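Local structure of rhamnosidase B (Bacillus sp., 2OKX) at residues S9-G14 with R24-S29; N140-A145 with L391-N396; D683-D688 with S763-V768; L927-P932 with G947-V952. The protein hydrolyses terminal alpha-L-rhamnose residues from glycosides as a multidomain family 78 glycoside hydrolase, probably with inversion of the anomeric configuration. All blocks are in the same frame, centred on the assembly; numbering follows the deposited sequence. Where two conformers were deposited one is given.

Contact 1. Residues S9-G14 with R24-S29; sequences SWIWGG and RCFRGS
Over one face of the Trp12 indole lies the aliphatic part of Arg24, while the Phe26 ring meets the same indole obliquely, the two ring planes 45° apart. The two strands, 9-12 and 22-31, belong to one antiparallel sheet of the N-terminal beta domain, yet strands 174-181 and 130-133 run between them, so side chains rather than backbone bonds make this contact. Arg24 CD sits 3.7 Å from the centroid of the Trp12 six-membered ring and almost on its normal, a CH-pi contact that suits a long methylene chain ending in a charge. A bend at chi3 (-70°) then carries the guanidinium beyond the indole to lie with one face over the Gly13 peptide, its CZ 3.5 Å from Gly13 C. Because Gly13 and Gly14 carry no side chains, this planar group can come down on the main chain itself. Thr131 and Glu22 hold the charged end. At the edge of Phe26, near the plane of its ring, Trp12 CE3 lies 3.5 Å from Phe26 CZ, and Val94 of strand 87-96 touches both aromatic residues. Ile11 finishes the apolar cluster, its CD1 methyl reaching Phe26 CD2 at 3.7 Å.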
loop_
_atom_site.group_PDB
_atom_site.type_symbol
_atom_site.label_atom_id
_atom_site.label_comp_id
_atom_site.label_asym_id
_atom_site.label_seq_id
_atom_site.Cartn_x
_atom_site.Cartn_y
_atom_site.Cartn_z
ATOM N N SER A 9 -1.770 20.510 -25.450
ATOM C CA SER A 9 -3.087 20.541 -24.835
ATOM C C SER A 9 -3.468 19.206 -24.215
ATOM O O SER A 9 -3.063 18.150 -24.699
ATOM C CB SER A 9 -4.137 20.921 -25.882
ATOM O OG SER A 9 -3.818 22.158 -26.495
ATOM N N TRP A 10 -4.236 19.264 -23.131
ATOM C CA TRP A 10 -4.717 18.052 -22.485
ATOM C C TRP A 10 -5.693 17.444 -23.482
ATOM O O TRP A 10 -6.553 18.149 -24.018
ATOM C CB TRP A 10 -5.485 18.370 -21.202
ATOM C CG TRP A 10 -4.653 18.581 -19.985
ATOM C CD1 TRP A 10 -4.234 19.770 -19.469
ATOM C CD2 TRP A 10 -4.183 17.565 -19.090
ATOM N NE1 TRP A 10 -3.537 19.562 -18.301
ATOM C CE2 TRP A 10 -3.491 18.216 -18.047
ATOM C CE3 TRP A 10 -4.285 16.168 -19.068
ATOM C CZ2 TRP A 10 -2.902 17.515 -16.987
ATOM C CZ3 TRP A 10 -3.698 15.470 -18.013
ATOM C CH2 TRP A 10 -3.017 16.146 -16.990
ATOM N N ILE A 11 -5.568 16.149 -23.738
ATOM C CA ILE A 11 -6.468 15.491 -24.672
ATOM C C ILE A 11 -7.028 14.195 -24.109
ATOM O O ILE A 11 -6.449 13.584 -23.207
ATOM C CB ILE A 11 -5.767 15.162 -26.007
ATOM C CG1 ILE A 11 -4.613 14.185 -25.767
ATOM C CG2 ILE A 11 -5.266 16.438 -26.661
ATOM C CD1 ILE A 11 -3.946 13.693 -27.044
ATOM N N TRP A 12 -8.170 13.789 -24.645
ATOM C CA TRP A 12 -8.807 12.552 -24.234
ATOM C C TRP A 12 -9.562 12.031 -25.450
ATOM O O TRP A 12 -9.345 12.510 -26.565
ATOM C CB TRP A 12 -9.765 12.796 -23.062
ATOM C CG TRP A 12 -10.249 11.520 -22.425
ATOM C CD1 TRP A 12 -11.545 11.099 -22.304
ATOM C CD2 TRP A 12 -9.436 10.478 -21.866
ATOM N NE1 TRP A 12 -11.588 9.857 -21.712
ATOM C CE2 TRP A 12 -10.308 9.453 -21.433
ATOM C CE3 TRP A 12 -8.055 10.309 -21.692
ATOM C CZ2 TRP A 12 -9.844 8.274 -20.836
ATOM C CZ3 TRP A 12 -7.592 9.134 -21.096
ATOM C CH2 TRP A 12 -8.488 8.134 -20.676
ATOM N N GLY A 13 -10.428 11.048 -25.241
ATOM C CA GLY A 13 -11.196 10.482 -26.333
ATOM C C GLY A 13 -12.493 9.912 -25.798
ATOM O O GLY A 13 -12.628 9.713 -24.594
ATOM N N GLY A 14 -13.450 9.646 -26.683
ATOM C CA GLY A 14 -14.724 9.109 -26.238
ATOM C C GLY A 14 -15.637 10.214 -25.736
ATOM O O GLY A 14 -15.223 11.370 -25.648
ATOM N N ARG A 24 -6.962 3.757 -22.231
ATOM C CA ARG A 24 -7.025 4.357 -23.558
ATOM C C ARG A 24 -5.660 4.605 -24.193
ATOM O O ARG A 24 -4.733 5.079 -23.537
ATOM C CB ARG A 24 -7.813 5.668 -23.466
ATOM C CG ARG A 24 -7.872 6.492 -24.741
ATOM C CD ARG A 24 -8.850 7.652 -24.570
ATOM N NE ARG A 24 -10.232 7.184 -24.517
ATOM C CZ ARG A 24 -10.929 6.784 -25.577
ATOM N NH1 ARG A 24 -10.379 6.798 -26.785
ATOM N NH2 ARG A 24 -12.179 6.363 -25.431
ATOM N N CYS A 25 -5.559 4.287 -25.482
ATOM C CA CYS A 25 -4.326 4.455 -26.246
ATOM C C CYS A 25 -4.286 5.774 -27.007
ATOM O O CYS A 25 -5.312 6.261 -27.484
ATOM C CB CYS A 25 -4.174 3.321 -27.263
ATOM S SG CYS A 25 -4.261 1.654 -26.586
ATOM N N PHE A 26 -3.088 6.342 -27.122
ATOM C CA PHE A 26 -2.883 7.584 -27.856
ATOM C C PHE A 26 -1.654 7.433 -28.745
ATOM O O PHE A 26 -0.668 6.805 -28.353
ATOM C CB PHE A 26 -2.678 8.769 -26.905
ATOM C CG PHE A 26 -3.893 9.119 -26.094
ATOM C CD1 PHE A 26 -4.151 8.480 -24.884
ATOM C CD2 PHE A 26 -4.789 10.084 -26.549
ATOM C CE1 PHE A 26 -5.283 8.796 -24.139
ATOM C CE2 PHE A 26 -5.924 10.409 -25.812
ATOM C CZ PHE A 26 -6.172 9.764 -24.605
ATOM N N ARG A 27 -1.723 8.000 -29.947
ATOM C CA ARG A 27 -0.617 7.946 -30.893
ATOM C C ARG A 27 -0.390 9.313 -31.522
ATOM O O ARG A 27 -1.335 9.994 -31.923
ATOM C CB ARG A 27 -0.886 6.920 -31.999
ATOM C CG ARG A 27 -0.708 5.463 -31.577
ATOM C CD ARG A 27 -1.106 4.518 -32.700
ATOM N NE ARG A 27 -0.328 4.753 -33.914
ATOM C CZ ARG A 27 0.890 4.269 -34.133
ATOM N NH1 ARG A 27 1.483 3.510 -33.220
ATOM N NH2 ARG A 27 1.521 4.553 -35.266
ATOM N N GLY A 28 0.875 9.707 -31.594
ATOM C CA GLY A 28 1.231 10.982 -32.180
ATOM C C GLY A 28 2.544 10.819 -32.918
ATOM O O GLY A 28 3.456 10.155 -32.428
ATOM N N SER A 29 2.641 11.409 -34.103
ATOM C CA SER A 29 3.860 11.312 -34.888
ATOM C C SER A 29 4.373 12.689 -35.255
ATOM O O SER A 29 3.641 13.677 -35.196
ATOM C CB SER A 29 3.614 10.502 -36.162
ATOM O OG SER A 29 3.263 9.163 -35.857
#

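Contact 2. Residues N140-A145 with L391-N396; sequences NSPRMA and LYTEEN
With its CG held between the backbone N and the carbonyl carbon (chi1 67°), Asn140 turns its side chain onto the main chain of Tyr392 and the beta carbon of Thr393. Thr393 has OG1 opposite its own N (chi1 -173°), and this sends the CG2 methyl toward the other segment. The amide end of Asn140 lies close to the Tyr392 carbonyl, and Asn140 CB is 3.4 Å from Tyr392 O. From the backbone of the same residue, Asn140 O approaches Thr393 CB at 3.3 Å. The Thr393 methyl meets the proline ring, CG2 lying 3.8 Å from Pro142 CG, and the two side chains cross at about a right angle. A beta-branched threonine serves both needs here, since its methyl packs while its hydroxyl oxygen, OG1, accepts a bond from Glu395 N at 3.2 Å, with an N-H...O angle of 163°. The rigid ring of Pro142 also touches Ala222 of strand 219-223, the neighbour of strand 392-393 in its sheet. The contact thus sets an irregular loop of the N-terminal part of the chain against the edge strand of a five-stranded antiparallel sheet, at the point where that strand ends in an ST turn.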
loop_
_atom_site.group_PDB
_atom_site.type_symbol
_atom_site.label_atom_id
_atom_site.label_comp_id
_atom_site.label_asym_id
_atom_site.label_seq_id
_atom_site.Cartn_x
_atom_site.Cartn_y
_atom_site.Cartn_z
ATOM N N ASN A 140 -15.247 -3.548 -16.708
ATOM C CA ASN A 140 -16.024 -4.032 -15.572
ATOM C C ASN A 140 -15.184 -4.948 -14.674
ATOM O O ASN A 140 -15.724 -5.615 -13.788
ATOM C CB ASN A 140 -17.279 -4.787 -16.033
ATOM C CG ASN A 140 -16.959 -6.094 -16.740
ATOM O OD1 ASN A 140 -17.729 -7.054 -16.667
ATOM N ND2 ASN A 140 -15.834 -6.132 -17.437
ATOM N N SER A 141 -13.870 -4.972 -14.893
ATOM C CA SER A 141 -12.994 -5.823 -14.087
ATOM C C SER A 141 -13.072 -5.410 -12.612
ATOM O O SER A 141 -13.467 -4.289 -12.290
ATOM C CB SER A 141 -11.548 -5.760 -14.604
ATOM O OG SER A 141 -10.971 -4.490 -14.397
ATOM N N PRO A 142 -12.692 -6.314 -11.698
ATOM C CA PRO A 142 -12.741 -6.032 -10.259
ATOM C C PRO A 142 -11.968 -4.823 -9.745
ATOM O O PRO A 142 -10.867 -4.520 -10.212
ATOM C CB PRO A 142 -12.217 -7.327 -9.631
ATOM C CG PRO A 142 -12.526 -8.370 -10.657
ATOM C CD PRO A 142 -12.162 -7.668 -11.937
ATOM N N ARG A 143 -12.565 -4.131 -8.777
ATOM C CA ARG A 143 -11.899 -3.013 -8.136
ATOM C C ARG A 143 -10.848 -3.777 -7.336
ATOM O O ARG A 143 -11.161 -4.784 -6.697
ATOM C CB ARG A 143 -12.862 -2.277 -7.196
ATOM C CG ARG A 143 -12.216 -1.176 -6.362
ATOM C CD ARG A 143 -11.736 -0.009 -7.213
ATOM N NE ARG A 143 -10.867 0.875 -6.440
ATOM C CZ ARG A 143 -11.282 1.711 -5.492
ATOM N NH1 ARG A 143 -12.571 1.803 -5.189
ATOM N NH2 ARG A 143 -10.398 2.434 -4.818
ATOM N N MET A 144 -9.607 -3.319 -7.383
ATOM C CA MET A 144 -8.522 -4.006 -6.689
ATOM C C MET A 144 -8.650 -3.981 -5.170
ATOM O O MET A 144 -8.573 -5.022 -4.516
ATOM C CB MET A 144 -7.189 -3.395 -7.105
ATOM C CG MET A 144 -5.965 -4.198 -6.702
ATOM S SD MET A 144 -4.539 -3.558 -7.589
ATOM C CE MET A 144 -3.165 -4.176 -6.560
ATOM N N ALA A 145 -8.844 -2.791 -4.616
ATOM C CA ALA A 145 -8.971 -2.625 -3.175
ATOM C C ALA A 145 -9.498 -1.229 -2.898
ATOM O O ALA A 145 -9.462 -0.360 -3.775
ATOM C CB ALA A 145 -7.605 -2.809 -2.504
ATOM N N LEU A 391 -20.016 -2.442 -12.686
ATOM C CA LEU A 391 -19.637 -2.769 -11.313
ATOM C C LEU A 391 -19.775 -4.263 -11.065
ATOM O O LEU A 391 -19.713 -4.718 -9.927
ATOM C CB LEU A 391 -20.543 -2.016 -10.326
ATOM C CG LEU A 391 -20.685 -0.501 -10.505
ATOM C CD1 LEU A 391 -21.605 0.060 -9.425
ATOM C CD2 LEU A 391 -19.317 0.158 -10.438
ATOM N N TYR A 392 -19.943 -5.025 -12.139
ATOM C CA TYR A 392 -20.146 -6.463 -12.029
ATOM C C TYR A 392 -19.364 -7.270 -13.059
ATOM O O TYR A 392 -19.269 -6.877 -14.223
ATOM C CB TYR A 392 -21.639 -6.757 -12.201
ATOM C CG TYR A 392 -22.005 -8.219 -12.225
ATOM C CD1 TYR A 392 -22.304 -8.900 -11.048
ATOM C CD2 TYR A 392 -22.062 -8.924 -13.429
ATOM C CE1 TYR A 392 -22.657 -10.243 -11.065
ATOM C CE2 TYR A 392 -22.411 -10.273 -13.457
ATOM C CZ TYR A 392 -22.709 -10.923 -12.273
ATOM O OH TYR A 392 -23.070 -12.249 -12.286
ATOM N N THR A 393 -18.811 -8.403 -12.631
ATOM C CA THR A 393 -18.080 -9.277 -13.544
ATOM C C THR A 393 -18.037 -10.724 -13.065
ATOM O O THR A 393 -17.911 -10.994 -11.871
ATOM C CB THR A 393 -16.622 -8.804 -13.787
ATOM O OG1 THR A 393 -16.032 -9.616 -14.815
ATOM C CG2 THR A 393 -15.781 -8.931 -12.509
ATOM N N GLU A 394 -18.158 -11.650 -14.011
ATOM C CA GLU A 394 -18.113 -13.074 -13.711
ATOM C C GLU A 394 -16.724 -13.637 -14.028
ATOM O O GLU A 394 -16.496 -14.840 -13.965
ATOM C CB GLU A 394 -19.204 -13.812 -14.499
ATOM C CG GLU A 394 -20.579 -13.695 -13.840
ATOM C CD GLU A 394 -21.729 -14.111 -14.746
ATOM O OE1 GLU A 394 -21.556 -15.048 -15.551
ATOM O OE2 GLU A 394 -22.814 -13.502 -14.635
ATOM N N GLU A 395 -15.803 -12.746 -14.379
ATOM C CA GLU A 395 -14.423 -13.133 -14.664
ATOM C C GLU A 395 -13.719 -12.757 -13.363
ATOM O O GLU A 395 -13.120 -11.691 -13.247
ATOM C CB GLU A 395 -13.903 -12.327 -15.853
ATOM C CG GLU A 395 -14.773 -12.516 -17.100
ATOM C CD GLU A 395 -14.298 -11.715 -18.289
ATOM O OE1 GLU A 395 -14.481 -10.476 -18.294
ATOM O OE2 GLU A 395 -13.733 -12.329 -19.220
ATOM N N ASN A 396 -13.821 -13.655 -12.389
ATOM C CA ASN A 396 -13.302 -13.438 -11.046
ATOM C C ASN A 396 -12.159 -14.363 -10.627
ATOM O O ASN A 396 -12.378 -15.448 -10.080
ATOM C CB ASN A 396 -14.485 -13.560 -10.074
ATOM C CG ASN A 396 -14.092 -13.351 -8.632
ATOM O OD1 ASN A 396 -12.989 -12.888 -8.329
ATOM N ND2 ASN A 396 -15.004 -13.683 -7.725
#

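Contact 3. Residues D683-D688 with S763-V768; sequences DWAPID and SMQTQV
Ile687 packs tightly against Gln765 at the first turn of helix 764-772, within the alpha-barrel domain of the enzyme, where a loop following helix 647-665 meets that helix start. The Ile687 CD1 methyl lies 3.5 Å from both CB and CG of Gln765, and Gln765, bent at chi2 (86°), lays these two carbons against it while sending its amide toward Asp683. A branched apolar chain and a long flexible one suit such mutual packing. The planes of the Asp683 carboxylate and the Gln765 amide are 52° apart. Asp683 OD1 accepts from Gly799 N, and OD2 is hydrogen-bonded to Ser800; these bonds hold the carboxylate in place. The looser part lies toward Ser763, whose CB and OG come no nearer to Ile687 CG1 than 4.1 Å. On the solvent side Pro686 is exposed, and Trp684, two residues before it, points away from the helix. Ser763 is the N-cap, a role suited to its short hydroxyl: OG accepts a weak but nearly straight bond from Thr766 N and is hydrogen-bonded to Asp750. The Ser763 carbonyl is used as well, Gln767 NE2 donating to its O at 3.3 Å.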
loop_
_atom_site.group_PDB
_atom_site.type_symbol
_atom_site.label_atom_id
_atom_site.label_comp_id
_atom_site.label_asym_id
_atom_site.label_seq_id
_atom_site.Cartn_x
_atom_site.Cartn_y
_atom_site.Cartn_z
ATOM N N ASP A 683 -1.104 1.924 18.317
ATOM C CA ASP A 683 -0.684 0.556 18.015
ATOM C C ASP A 683 -1.851 -0.416 17.810
ATOM O O ASP A 683 -2.976 -0.150 18.239
ATOM C CB ASP A 683 0.203 0.041 19.157
ATOM C CG ASP A 683 0.958 -1.220 18.794
ATOM O OD1 ASP A 683 1.452 -1.903 19.720
ATOM O OD2 ASP A 683 1.072 -1.524 17.586
ATOM N N TRP A 684 -1.576 -1.544 17.159
ATOM C CA TRP A 684 -2.603 -2.561 16.923
ATOM C C TRP A 684 -2.595 -3.513 18.115
ATOM O O TRP A 684 -2.105 -4.641 18.030
ATOM C CB TRP A 684 -2.322 -3.339 15.626
ATOM C CG TRP A 684 -2.436 -2.508 14.374
ATOM C CD1 TRP A 684 -1.446 -2.254 13.465
ATOM C CD2 TRP A 684 -3.602 -1.816 13.900
ATOM N NE1 TRP A 684 -1.922 -1.446 12.458
ATOM C CE2 TRP A 684 -3.241 -1.161 12.699
ATOM C CE3 TRP A 684 -4.916 -1.685 14.374
ATOM C CZ2 TRP A 684 -4.145 -0.384 11.966
ATOM C CZ3 TRP A 684 -5.817 -0.911 13.642
ATOM C CH2 TRP A 684 -5.425 -0.272 12.452
ATOM N N ALA A 685 -3.133 -3.036 19.231
ATOM C CA ALA A 685 -3.194 -3.818 20.458
ATOM C C ALA A 685 -4.366 -3.316 21.298
ATOM O O ALA A 685 -4.868 -2.218 21.067
ATOM C CB ALA A 685 -1.891 -3.673 21.232
ATOM N N PRO A 686 -4.806 -4.116 22.286
ATOM C CA PRO A 686 -5.920 -3.804 23.191
ATOM C C PRO A 686 -5.740 -2.553 24.051
ATOM O O PRO A 686 -6.181 -2.522 25.200
ATOM C CB PRO A 686 -6.030 -5.063 24.051
ATOM C CG PRO A 686 -5.515 -6.136 23.158
ATOM C CD PRO A 686 -4.313 -5.480 22.535
ATOM N N ILE A 687 -5.086 -1.534 23.504
ATOM C CA ILE A 687 -4.879 -0.281 24.223
ATOM C C ILE A 687 -6.235 0.407 24.355
ATOM O O ILE A 687 -7.033 0.388 23.418
ATOM C CB ILE A 687 -3.939 0.675 23.445
ATOM C CG1 ILE A 687 -2.518 0.114 23.421
ATOM C CG2 ILE A 687 -3.961 2.064 24.074
ATOM C CD1 ILE A 687 -1.564 0.935 22.580
ATOM N N ASP A 688 -6.502 1.009 25.509
ATOM C CA ASP A 688 -7.769 1.703 25.689
ATOM C C ASP A 688 -7.596 3.076 25.049
ATOM O O ASP A 688 -7.323 4.074 25.718
ATOM C CB ASP A 688 -8.115 1.819 27.179
ATOM C CG ASP A 688 -9.579 2.161 27.411
ATOM O OD1 ASP A 688 -10.404 1.913 26.506
ATOM O OD2 ASP A 688 -9.908 2.664 28.507
ATOM N N SER A 763 -0.990 -0.171 29.589
ATOM C CA SER A 763 -0.223 -0.763 28.502
ATOM C C SER A 763 1.239 -0.346 28.508
ATOM O O SER A 763 1.599 0.709 29.028
ATOM C CB SER A 763 -0.844 -0.367 27.163
ATOM O OG SER A 763 -0.770 1.038 26.982
ATOM N N MET A 764 2.084 -1.191 27.931
ATOM C CA MET A 764 3.506 -0.892 27.834
ATOM C C MET A 764 3.671 0.315 26.923
ATOM O O MET A 764 4.533 1.166 27.148
ATOM C CB MET A 764 4.260 -2.077 27.239
ATOM C CG MET A 764 4.589 -3.165 28.236
ATOM S SD MET A 764 5.642 -2.503 29.541
ATOM C CE MET A 764 7.105 -2.062 28.600
ATOM N N GLN A 765 2.825 0.376 25.896
ATOM C CA GLN A 765 2.858 1.454 24.916
ATOM C C GLN A 765 2.839 2.849 25.536
ATOM O O GLN A 765 3.709 3.676 25.262
ATOM C CB GLN A 765 1.681 1.317 23.938
ATOM C CG GLN A 765 1.775 0.145 22.949
ATOM C CD GLN A 765 1.240 -1.171 23.494
ATOM O OE1 GLN A 765 0.995 -2.112 22.736
ATOM N NE2 GLN A 765 1.058 -1.246 24.807
ATOM N N THR A 766 1.837 3.115 26.364
ATOM C CA THR A 766 1.718 4.422 26.992
ATOM C C THR A 766 2.932 4.770 27.842
ATOM O O THR A 766 3.378 5.915 27.850
ATOM C CB THR A 766 0.448 4.499 27.858
ATOM O OG1 THR A 766 -0.700 4.299 27.022
ATOM C CG2 THR A 766 0.344 5.863 28.537
ATOM N N GLN A 767 3.465 3.779 28.549
ATOM C CA GLN A 767 4.629 3.996 29.401
ATOM C C GLN A 767 5.857 4.317 28.548
ATOM O O GLN A 767 6.617 5.238 28.858
ATOM C CB GLN A 767 4.908 2.753 30.252
ATOM C CG GLN A 767 3.688 2.150 30.937
ATOM C CD GLN A 767 2.783 3.192 31.573
ATOM O OE1 GLN A 767 3.245 4.081 32.290
ATOM N NE2 GLN A 767 1.481 3.078 31.319
ATOM N N VAL A 768 6.051 3.550 27.477
ATOM C CA VAL A 768 7.185 3.768 26.586
ATOM C C VAL A 768 7.135 5.179 26.007
ATOM O O VAL A 768 8.146 5.877 25.963
ATOM C CB VAL A 768 7.195 2.743 25.420
ATOM C CG1 VAL A 768 8.245 3.132 24.389
ATOM C CG2 VAL A 768 7.488 1.352 25.955
#

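Contact 4. Residues L927-P932 with G947-V952; sequences LRIEAP and GEVTQV
Leu927 and Val949 lie side by side and point the same way, their CD2 and CG2 methyls 4.0 Å apart on one face of the sheet, and Ile929 slants across to the same valine from the next position but one. On this face strand 924-932 presents apolar side chains, and Val939 touches both Leu927 and Ile929. On the other face, alternation places Arg928 and Glu930 beside Thr950 and Val952. The Arg928 chain, in one of its two conformers, runs extended over the neighbouring strand and brings a face of its guanidinium to a Val952 methyl, a contact left uncertain by the second conformer. Glu930 lies alongside the same valine, its OE1 3.9 Å from Val952 CG1. Long charged chains suit this more exposed face, where their ends can reach water; the stem of Glu930 packs on the valine. Between the strands run five backbone hydrogen bonds; the straightest goes from Val952 N to Ile929 O, at 2.7 Å and 178°. Leu927 and Ile929 both donate and accept, Ala931 donates, and Glu948, Thr950 and Val952 answer them, the regular pattern of a parallel strand pair. Here it attaches the outermost strand, 946-954, to the mixed sheet of the C-terminal beta domain.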
loop_
_atom_site.group_PDB
_atom_site.type_symbol
_atom_site.label_atom_id
_atom_site.label_comp_id
_atom_site.label_asym_id
_atom_site.label_seq_id
_atom_site.Cartn_x
_atom_site.Cartn_y
_atom_site.Cartn_z
ATOM N N LEU A 927 39.272 -1.510 16.441
ATOM C CA LEU A 927 38.237 -0.739 15.758
ATOM C C LEU A 927 38.802 0.088 14.610
ATOM O O LEU A 927 39.821 0.755 14.770
ATOM C CB LEU A 927 37.547 0.191 16.769
ATOM C CG LEU A 927 36.639 1.320 16.263
ATOM C CD1 LEU A 927 35.380 0.725 15.660
ATOM C CD2 LEU A 927 36.274 2.254 17.418
ATOM N N ARG A 928 38.136 0.037 13.458
ATOM C CA ARG A 928 38.551 0.795 12.283
ATOM C C ARG A 928 37.388 1.698 11.865
ATOM O O ARG A 928 36.226 1.269 11.834
ATOM C CB ARG A 928 38.901 -0.159 11.135
ATOM C CG ARG A 928 39.367 0.527 9.852
ATOM C CD ARG A 928 39.402 -0.465 8.689
ATOM N NE ARG A 928 39.881 0.132 7.442
ATOM C CZ ARG A 928 41.159 0.371 7.163
ATOM N NH1 ARG A 928 42.107 0.064 8.041
ATOM N NH2 ARG A 928 41.489 0.909 5.997
ATOM N N ILE A 929 37.710 2.948 11.551
ATOM C CA ILE A 929 36.724 3.934 11.138
ATOM C C ILE A 929 37.243 4.616 9.875
ATOM O O ILE A 929 38.395 5.045 9.825
ATOM C CB ILE A 929 36.539 5.021 12.223
ATOM C CG1 ILE A 929 36.040 4.385 13.522
ATOM C CG2 ILE A 929 35.563 6.093 11.740
ATOM C CD1 ILE A 929 36.172 5.299 14.732
ATOM N N GLU A 930 36.399 4.712 8.857
ATOM C CA GLU A 930 36.794 5.370 7.621
ATOM C C GLU A 930 35.714 6.381 7.272
ATOM O O GLU A 930 34.525 6.055 7.254
ATOM C CB GLU A 930 36.958 4.341 6.499
ATOM C CG GLU A 930 37.673 4.884 5.273
ATOM C CD GLU A 930 38.219 3.785 4.373
ATOM O OE1 GLU A 930 38.987 4.115 3.441
ATOM O OE2 GLU A 930 37.879 2.597 4.597
ATOM N N ALA A 931 36.122 7.617 7.008
ATOM C CA ALA A 931 35.163 8.662 6.674
ATOM C C ALA A 931 35.849 9.795 5.919
ATOM O O ALA A 931 37.072 9.876 5.905
ATOM C CB ALA A 931 34.527 9.200 7.946
ATOM N N PRO A 932 35.064 10.665 5.262
ATOM C CA PRO A 932 35.629 11.793 4.512
ATOM C C PRO A 932 36.430 12.677 5.470
ATOM O O PRO A 932 36.035 12.867 6.616
ATOM C CB PRO A 932 34.389 12.488 3.958
ATOM C CG PRO A 932 33.446 11.336 3.728
ATOM C CD PRO A 932 33.614 10.546 5.012
ATOM N N GLY A 947 41.440 -0.757 23.756
ATOM C CA GLY A 947 41.630 -1.219 22.396
ATOM C C GLY A 947 42.446 -0.343 21.473
ATOM O O GLY A 947 43.002 0.678 21.881
ATOM N N GLU A 948 42.501 -0.757 20.212
ATOM C CA GLU A 948 43.251 -0.059 19.184
ATOM C C GLU A 948 42.295 0.505 18.138
ATOM O O GLU A 948 41.543 -0.239 17.511
ATOM C CB GLU A 948 44.220 -1.036 18.523
ATOM C CG GLU A 948 45.149 -0.398 17.524
ATOM C CD GLU A 948 46.256 0.409 18.181
ATOM O OE1 GLU A 948 46.939 1.158 17.455
ATOM O OE2 GLU A 948 46.448 0.290 19.411
ATOM N N VAL A 949 42.330 1.819 17.947
ATOM C CA VAL A 949 41.451 2.462 16.980
ATOM C C VAL A 949 42.230 2.995 15.782
ATOM O O VAL A 949 43.176 3.768 15.943
ATOM C CB VAL A 949 40.681 3.640 17.621
ATOM C CG1 VAL A 949 39.728 4.255 16.607
ATOM C CG2 VAL A 949 39.923 3.163 18.843
ATOM N N THR A 950 41.840 2.566 14.585
ATOM C CA THR A 950 42.483 3.023 13.363
ATOM C C THR A 950 41.489 3.923 12.639
ATOM O O THR A 950 40.443 3.466 12.167
ATOM C CB THR A 950 42.857 1.848 12.441
ATOM O OG1 THR A 950 43.766 0.976 13.123
ATOM C CG2 THR A 950 43.521 2.361 11.162
ATOM N N GLN A 951 41.803 5.212 12.574
ATOM C CA GLN A 951 40.920 6.148 11.909
ATOM C C GLN A 951 41.521 6.577 10.583
ATOM O O GLN A 951 42.620 7.137 10.534
ATOM C CB GLN A 951 40.668 7.376 12.779
ATOM C CG GLN A 951 39.661 8.325 12.152
ATOM C CD GLN A 951 39.380 9.537 13.011
ATOM O OE1 GLN A 951 39.390 9.456 14.236
ATOM N NE2 GLN A 951 39.110 10.669 12.367
ATOM N N VAL A 952 40.784 6.303 9.512
ATOM C CA VAL A 952 41.211 6.630 8.164
ATOM C C VAL A 952 40.332 7.721 7.554
ATOM O O VAL A 952 39.104 7.653 7.626
ATOM C CB VAL A 952 41.135 5.380 7.258
ATOM C CG1 VAL A 952 41.572 5.734 5.856
ATOM C CG2 VAL A 952 42.002 4.259 7.828
#

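In the fold
The four contacts follow one another along the chain without overlapping, and none touches another. Contacts 1 and 2 are the nearest pair, with centres about 26 Å apart: contact 1 joins two non-adjacent strands of one sheet, whereas contact 2 brings the loop that follows strand 130-133 against a strand some 250 residues later. Contact 3 belongs to the alpha-barrel domain, which in this family carries the active site; its Gln765 side chain lies about 6 Å from a bound glycerol, probably from the crystallisation liquor. Centres of contacts 2 and 3 are about 39 Å apart. Contact 4 is remote, about 42 Å from contact 3 and 60 Å from contact 1 between centres, and its Val952 side chain lies about 5 Å from a calcium ion.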